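PDB 3KYA: putative phosphatase from Bacteroides thetaiotaomicron, which is probably a phosphatase, though this is unproven, and binds zinc ions. Local coordinates for residues R187-A192 with A210-G215; A245-N250 with F263-K268. All blocks are in the same frame, centred on the assembly; numbering follows the deposited sequence.

Contact 1. Residues R187-A192 with A210-G215; sequences RIRSIA and AIDYDG. With EDO (1,2-ethanediol), chain B.
Asp212 OD2 sits over one face of the Arg187 guanidinium, 3.1 Å above its plane and shifted toward the rim, while O1 of a 1,2-ethanediol, probably from the crystallisation liquor, lies at the edge of the same group. The carboxylate stacks on the guanidinium with planes 20° apart. Arg187 NH2 and Asp212 OD2, 3.4 Å apart, therefore attract by charge alone, without an N-H aimed at the oxygen; Arg187 NE is instead paired with Asp159. Arg189 meets that oxygen differently: NH1 donates to Asp212 OD2 at 2.9 Å, on the anti lone pair, with a bent N-H...O angle of 133°, and also pairs with Glu312. Asp212 turns CG anti to its own backbone N (chi1 -160°), which sets the carboxylate alongside both arginine chains. Behind these groups runs the antiparallel pairing of the first two strands of one four-stranded blade, in a chain whose successive sheets are consistent with a six-bladed beta-propeller. A classic beta bulge interrupts the register: Arg189 and Ser190 both face Ala210, and Arg189 N reaches Ala210 O at 2.8 Å. A leucine in place of Arg189 would probably leave Glu312 without this mate and Asp212 OD2 with the charge of Arg187 but not the NH1 bond. On the opposite sheet face from Ser190, Ile188 CD1 packs on Ile211 CG2 at 3.6 Å, whereas Ser190 OG bonds to the backbone N of Ala252.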
loop_
_atom_site.group_PDB
_atom_site.type_symbol
_atom_site.label_atom_id
_atom_site.label_comp_id
_atom_site.label_asym_id
_atom_site.label_seq_id
_atom_site.Cartn_x
_atom_site.Cartn_y
_atom_site.Cartn_z
ATOM N N ARG A 187 14.079 33.700 17.551
ATOM C CA ARG A 187 13.669 32.847 16.435
ATOM C C ARG A 187 14.745 31.788 16.169
ATOM O O ARG A 187 15.552 31.928 15.252
ATOM C CB ARG A 187 13.420 33.681 15.175
ATOM C CG ARG A 187 12.356 34.771 15.329
ATOM C CD ARG A 187 11.841 35.197 13.970
ATOM N NE ARG A 187 11.140 34.075 13.348
ATOM C CZ ARG A 187 10.810 33.990 12.063
ATOM N NH1 ARG A 187 11.104 34.963 11.224
ATOM N NH2 ARG A 187 10.186 32.916 11.617
ATOM N N ILE A 188 14.743 30.727 16.975
ATOM C CA ILE A 188 15.711 29.630 16.859
ATOM C C ILE A 188 15.070 28.566 15.963
ATOM O O ILE A 188 13.944 28.137 16.212
ATOM C CB ILE A 188 16.099 29.064 18.248
ATOM C CG1 ILE A 188 16.367 30.195 19.255
ATOM C CG2 ILE A 188 17.300 28.095 18.134
ATOM C CD1 ILE A 188 17.456 31.219 18.853
ATOM N N ARG A 189 15.779 28.150 14.913
ATOM C CA ARG A 189 15.205 27.288 13.875
ATOM C C ARG A 189 15.653 25.820 13.802
ATOM O O ARG A 189 14.881 24.970 13.354
ATOM C CB ARG A 189 15.471 27.943 12.513
ATOM C CG ARG A 189 14.876 29.362 12.334
ATOM C CD ARG A 189 13.351 29.413 12.509
ATOM N NE ARG A 189 12.650 28.404 11.707
ATOM C CZ ARG A 189 11.937 28.615 10.594
ATOM N NH1 ARG A 189 11.773 29.826 10.078
ATOM N NH2 ARG A 189 11.344 27.583 9.996
ATOM N N SER A 190 16.876 25.505 14.218
ATOM C CA SER A 190 17.343 24.120 14.126
ATOM C C SER A 190 18.568 23.840 14.958
ATOM O O SER A 190 19.344 24.743 15.294
ATOM C CB SER A 190 17.657 23.713 12.674
ATOM O OG SER A 190 18.779 24.403 12.146
ATOM N N ILE A 191 18.705 22.557 15.272
ATOM C CA ILE A 191 19.830 22.030 16.017
ATOM C C ILE A 191 20.446 20.877 15.231
ATOM O O ILE A 191 19.728 19.967 14.780
ATOM C CB ILE A 191 19.400 21.515 17.413
ATOM C CG1 ILE A 191 19.011 22.673 18.328
ATOM C CG2 ILE A 191 20.540 20.708 18.054
ATOM C CD1 ILE A 191 18.368 22.227 19.672
ATOM N N ALA A 192 21.765 20.931 15.054
ATOM C CA ALA A 192 22.531 19.861 14.425
ATOM C C ALA A 192 23.830 19.685 15.218
ATOM O O ALA A 192 24.110 20.463 16.142
ATOM C CB ALA A 192 22.819 20.159 12.932
ATOM N N ALA A 210 20.888 27.121 14.053
ATOM C CA ALA A 210 20.429 28.080 13.044
ATOM C C ALA A 210 19.358 29.017 13.619
ATOM O O ALA A 210 18.468 28.577 14.359
ATOM C CB ALA A 210 19.883 27.330 11.775
ATOM N N ILE A 211 19.444 30.308 13.281
ATOM C CA ILE A 211 18.486 31.302 13.752
ATOM C C ILE A 211 17.959 32.114 12.553
ATOM O O ILE A 211 18.629 32.192 11.534
ATOM C CB ILE A 211 19.086 32.247 14.824
ATOM C CG1 ILE A 211 20.158 33.173 14.217
ATOM C CG2 ILE A 211 19.642 31.428 15.995
ATOM C CD1 ILE A 211 20.604 34.264 15.150
ATOM N N ASP A 212 16.784 32.718 12.715
ATOM C CA ASP A 212 16.060 33.442 11.634
ATOM C C ASP A 212 16.060 34.932 11.961
ATOM O O ASP A 212 15.251 35.405 12.764
ATOM C CB ASP A 212 14.632 32.891 11.537
ATOM C CG ASP A 212 13.958 33.173 10.194
ATOM O OD1 ASP A 212 14.301 34.177 9.533
ATOM O OD2 ASP A 212 13.071 32.363 9.809
ATOM N N TYR A 213 16.959 35.679 11.328
ATOM C CA TYR A 213 17.172 37.073 11.690
ATOM C C TYR A 213 17.567 37.928 10.489
ATOM O O TYR A 213 18.201 37.439 9.557
ATOM C CB TYR A 213 18.273 37.093 12.772
ATOM C CG TYR A 213 18.694 38.450 13.303
ATOM C CD1 TYR A 213 17.833 39.217 14.076
ATOM C CD2 TYR A 213 19.989 38.927 13.095
ATOM C CE1 TYR A 213 18.226 40.451 14.584
ATOM C CE2 TYR A 213 20.389 40.158 13.591
ATOM C CZ TYR A 213 19.506 40.916 14.336
ATOM O OH TYR A 213 19.908 42.139 14.829
ATOM N N ASP A 214 17.158 39.196 10.513
ATOM C CA ASP A 214 17.485 40.163 9.447
ATOM C C ASP A 214 17.669 41.598 9.986
ATOM O O ASP A 214 17.512 42.570 9.242
ATOM C CB ASP A 214 16.406 40.142 8.352
ATOM C CG ASP A 214 15.063 40.650 8.838
ATOM O OD1 ASP A 214 14.979 41.135 9.988
ATOM O OD2 ASP A 214 14.090 40.576 8.062
ATOM N N GLY A 215 18.009 41.720 11.271
ATOM C CA GLY A 215 18.179 43.027 11.920
ATOM C C GLY A 215 19.396 43.826 11.480
ATOM O O GLY A 215 19.515 45.015 11.808
HETATM C C1 EDO B . 10.865 33.486 7.281
HETATM O O1 EDO B . 10.909 33.038 8.647
HETATM C C2 EDO B . 11.972 34.504 7.024
HETATM O O2 EDO B . 13.241 33.858 6.888
#

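Contact 2. Residues A245-N250 with F263-K268; sequences AYKQCN and FNSYEK. With EDO (1,2-ethanediol), chain B.
Lys247 O takes two donors: Ser265 OG at 2.8 Å, approaching from above the carbonyl plane, and a water that also donates to Asn264 O. Ser265 OG, swung anti to its backbone N (chi1 175°), accepts in turn from Glu267 N at 3.3 Å, which makes an ST turn at Ser265. That turn presents Glu267 to the other segment. Tyr246 OH donates to Glu267 OE1 on the syn side, and the oxygen lies at the edge of the tyrosine ring, near its plane. Lys247 NZ comes instead from above the carboxylate, 3.0 Å from Glu267 OE2 and 68° out of plane, as a salt bridge. Farther along, two asparagines form a reciprocal pair: Asn250 N bonds to Asn264 OD1 in the carbonyl plane at 2.9 Å, and Asn264 ND2 returns to Asn250 OD1 at 3.0 Å. Tyr266 N closes on Gln248 O with a nearly straight bond (173°). These bonds join the exit of outer strand 240-246 to the next sheet, a junction between neighbouring blades of the probable propeller. With Lys247, Tyr246 and Gln270 all turned to its carboxylate, Glu267 is likely to stay ionised.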
loop_
_atom_site.group_PDB
_atom_site.type_symbol
_atom_site.label_atom_id
_atom_site.label_comp_id
_atom_site.label_asym_id
_atom_site.label_seq_id
_atom_site.Cartn_x
_atom_site.Cartn_y
_atom_site.Cartn_z
ATOM N N ALA A 245 26.890 34.295 8.657
ATOM C CA ALA A 245 25.952 35.407 8.684
ATOM C C ALA A 245 25.576 35.867 7.275
ATOM O O ALA A 245 26.444 36.325 6.524
ATOM C CB ALA A 245 26.541 36.592 9.458
ATOM N N TYR A 246 24.298 35.706 6.927
ATOM C CA TYR A 246 23.744 36.275 5.694
ATOM C C TYR A 246 22.441 36.968 6.108
ATOM O O TYR A 246 22.435 38.184 6.321
ATOM C CB TYR A 246 23.563 35.244 4.573
ATOM C CG TYR A 246 23.043 35.899 3.312
ATOM C CD1 TYR A 246 23.859 36.756 2.573
ATOM C CD2 TYR A 246 21.741 35.706 2.883
ATOM C CE1 TYR A 246 23.398 37.388 1.428
ATOM C CE2 TYR A 246 21.264 36.336 1.724
ATOM C CZ TYR A 246 22.102 37.180 1.010
ATOM O OH TYR A 246 21.653 37.812 -0.130
ATOM N N LYS A 247 21.365 36.193 6.239
ATOM C CA LYS A 247 20.073 36.654 6.750
ATOM C C LYS A 247 18.999 35.609 6.500
ATOM O O LYS A 247 19.136 34.769 5.610
ATOM C CB LYS A 247 19.598 37.975 6.123
ATOM C CG LYS A 247 19.358 37.931 4.624
ATOM C CD LYS A 247 18.824 39.273 4.111
ATOM C CE LYS A 247 18.714 39.270 2.618
ATOM N NZ LYS A 247 18.179 40.554 2.070
ATOM N N GLN A 248 17.935 35.680 7.286
ATOM C CA GLN A 248 16.745 34.855 7.078
ATOM C C GLN A 248 16.996 33.356 6.909
ATOM O O GLN A 248 16.420 32.701 6.025
ATOM C CB GLN A 248 15.996 35.404 5.853
ATOM C CG GLN A 248 15.589 36.853 6.015
ATOM C CD GLN A 248 14.884 37.392 4.797
ATOM O OE1 GLN A 248 15.421 37.367 3.694
ATOM N NE2 GLN A 248 13.680 37.882 4.990
ATOM N N CYS A 249 17.861 32.807 7.754
ATOM C CA CYS A 249 18.137 31.370 7.722
ATOM C C CYS A 249 16.974 30.614 8.377
ATOM O O CYS A 249 16.429 31.062 9.388
ATOM C CB CYS A 249 19.443 31.075 8.440
ATOM S SG CYS A 249 19.971 29.371 8.337
ATOM N N ASN A 250 16.590 29.473 7.803
ATOM C CA ASN A 250 15.497 28.659 8.343
ATOM C C ASN A 250 15.997 27.302 8.869
ATOM O O ASN A 250 15.204 26.508 9.362
ATOM C CB ASN A 250 14.416 28.404 7.288
ATOM C CG ASN A 250 14.000 29.672 6.534
ATOM O OD1 ASN A 250 13.950 29.663 5.302
ATOM N ND2 ASN A 250 13.744 30.765 7.263
ATOM N N PHE A 263 23.241 25.211 4.825
ATOM C CA PHE A 263 22.265 26.126 5.418
ATOM C C PHE A 263 21.683 27.021 4.307
ATOM O O PHE A 263 22.301 27.182 3.244
ATOM C CB PHE A 263 22.855 26.928 6.584
ATOM C CG PHE A 263 23.935 27.891 6.185
ATOM C CD1 PHE A 263 25.238 27.460 6.016
ATOM C CD2 PHE A 263 23.647 29.234 6.023
ATOM C CE1 PHE A 263 26.234 28.351 5.652
ATOM C CE2 PHE A 263 24.639 30.140 5.637
ATOM C CZ PHE A 263 25.929 29.698 5.459
ATOM N N ASN A 264 20.489 27.566 4.538
ATOM C CA ASN A 264 19.813 28.373 3.511
ATOM C C ASN A 264 19.549 29.824 3.891
ATOM O O ASN A 264 19.959 30.300 4.946
ATOM C CB ASN A 264 18.448 27.748 3.170
ATOM C CG ASN A 264 17.359 28.128 4.176
ATOM O OD1 ASN A 264 17.604 28.199 5.393
ATOM N ND2 ASN A 264 16.151 28.369 3.675
ATOM N N SER A 265 18.896 30.529 2.965
ATOM C CA SER A 265 18.303 31.821 3.225
ATOM C C SER A 265 16.958 31.834 2.496
ATOM O O SER A 265 16.855 31.419 1.331
ATOM C CB SER A 265 19.157 32.996 2.759
ATOM O OG SER A 265 18.444 34.216 2.939
ATOM N N TYR A 266 15.937 32.292 3.201
ATOM C CA TYR A 266 14.607 32.491 2.641
ATOM C C TYR A 266 14.575 33.561 1.533
ATOM O O TYR A 266 13.741 33.499 0.616
ATOM C CB TYR A 266 13.694 32.869 3.802
ATOM C CG TYR A 266 12.375 33.569 3.540
ATOM C CD1 TYR A 266 12.320 34.948 3.368
ATOM C CD2 TYR A 266 11.176 32.873 3.604
ATOM C CE1 TYR A 266 11.122 35.598 3.196
ATOM C CE2 TYR A 266 9.969 33.513 3.446
ATOM C CZ TYR A 266 9.949 34.871 3.246
ATOM O OH TYR A 266 8.760 35.501 3.083
ATOM N N GLU A 267 15.475 34.536 1.621
ATOM C CA GLU A 267 15.506 35.650 0.647
ATOM C C GLU A 267 15.244 35.192 -0.798
ATOM O O GLU A 267 14.229 35.576 -1.412
ATOM C CB GLU A 267 16.836 36.390 0.716
ATOM C CG GLU A 267 16.852 37.635 -0.192
ATOM C CD GLU A 267 18.239 38.156 -0.482
ATOM O OE1 GLU A 267 19.188 37.345 -0.573
ATOM O OE2 GLU A 267 18.372 39.388 -0.645
ATOM N N LYS A 268 16.154 34.384 -1.337
ATOM C CA LYS A 268 16.020 33.823 -2.693
ATOM C C LYS A 268 15.985 32.290 -2.683
ATOM O O LYS A 268 16.026 31.650 -3.731
ATOM C CB LYS A 268 17.176 34.289 -3.569
ATOM C CG LYS A 268 17.220 35.787 -3.798
ATOM C CD LYS A 268 18.484 36.160 -4.551
ATOM C CE LYS A 268 18.500 37.630 -4.913
ATOM N NZ LYS A 268 19.797 38.034 -5.515
HETATM C C1 EDO B . 10.865 33.486 7.281
HETATM O O1 EDO B . 10.909 33.038 8.647
HETATM C C2 EDO B . 11.972 34.504 7.024
HETATM O O2 EDO B . 13.241 33.858 6.888
HETATM O O HOH W 1 21.151 32.695 5.827
#

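From the N terminus, the sheet containing strand 153-159 is built before either contact. Contact 1 then closes the loop running from strand 188-193 back along strand 206-211, within one four-stranded sheet, a blade if the fold is the propeller it appears to be. The chain next builds strands 220-227 and 240-246, completing that sheet, before contact 2 closes the shorter loop between 245-250 and 263-268. The two loops follow in series, neither enclosing nor crossing the other. Contact 2 carries the connection into the following sheet. Spatially the contacts adjoin, their centres about 9 Å apart: Tyr213 O probably accepts from Gln248 N at 2.9 Å, and one ethanediol molecule bonds to both Asp212 and Asn250.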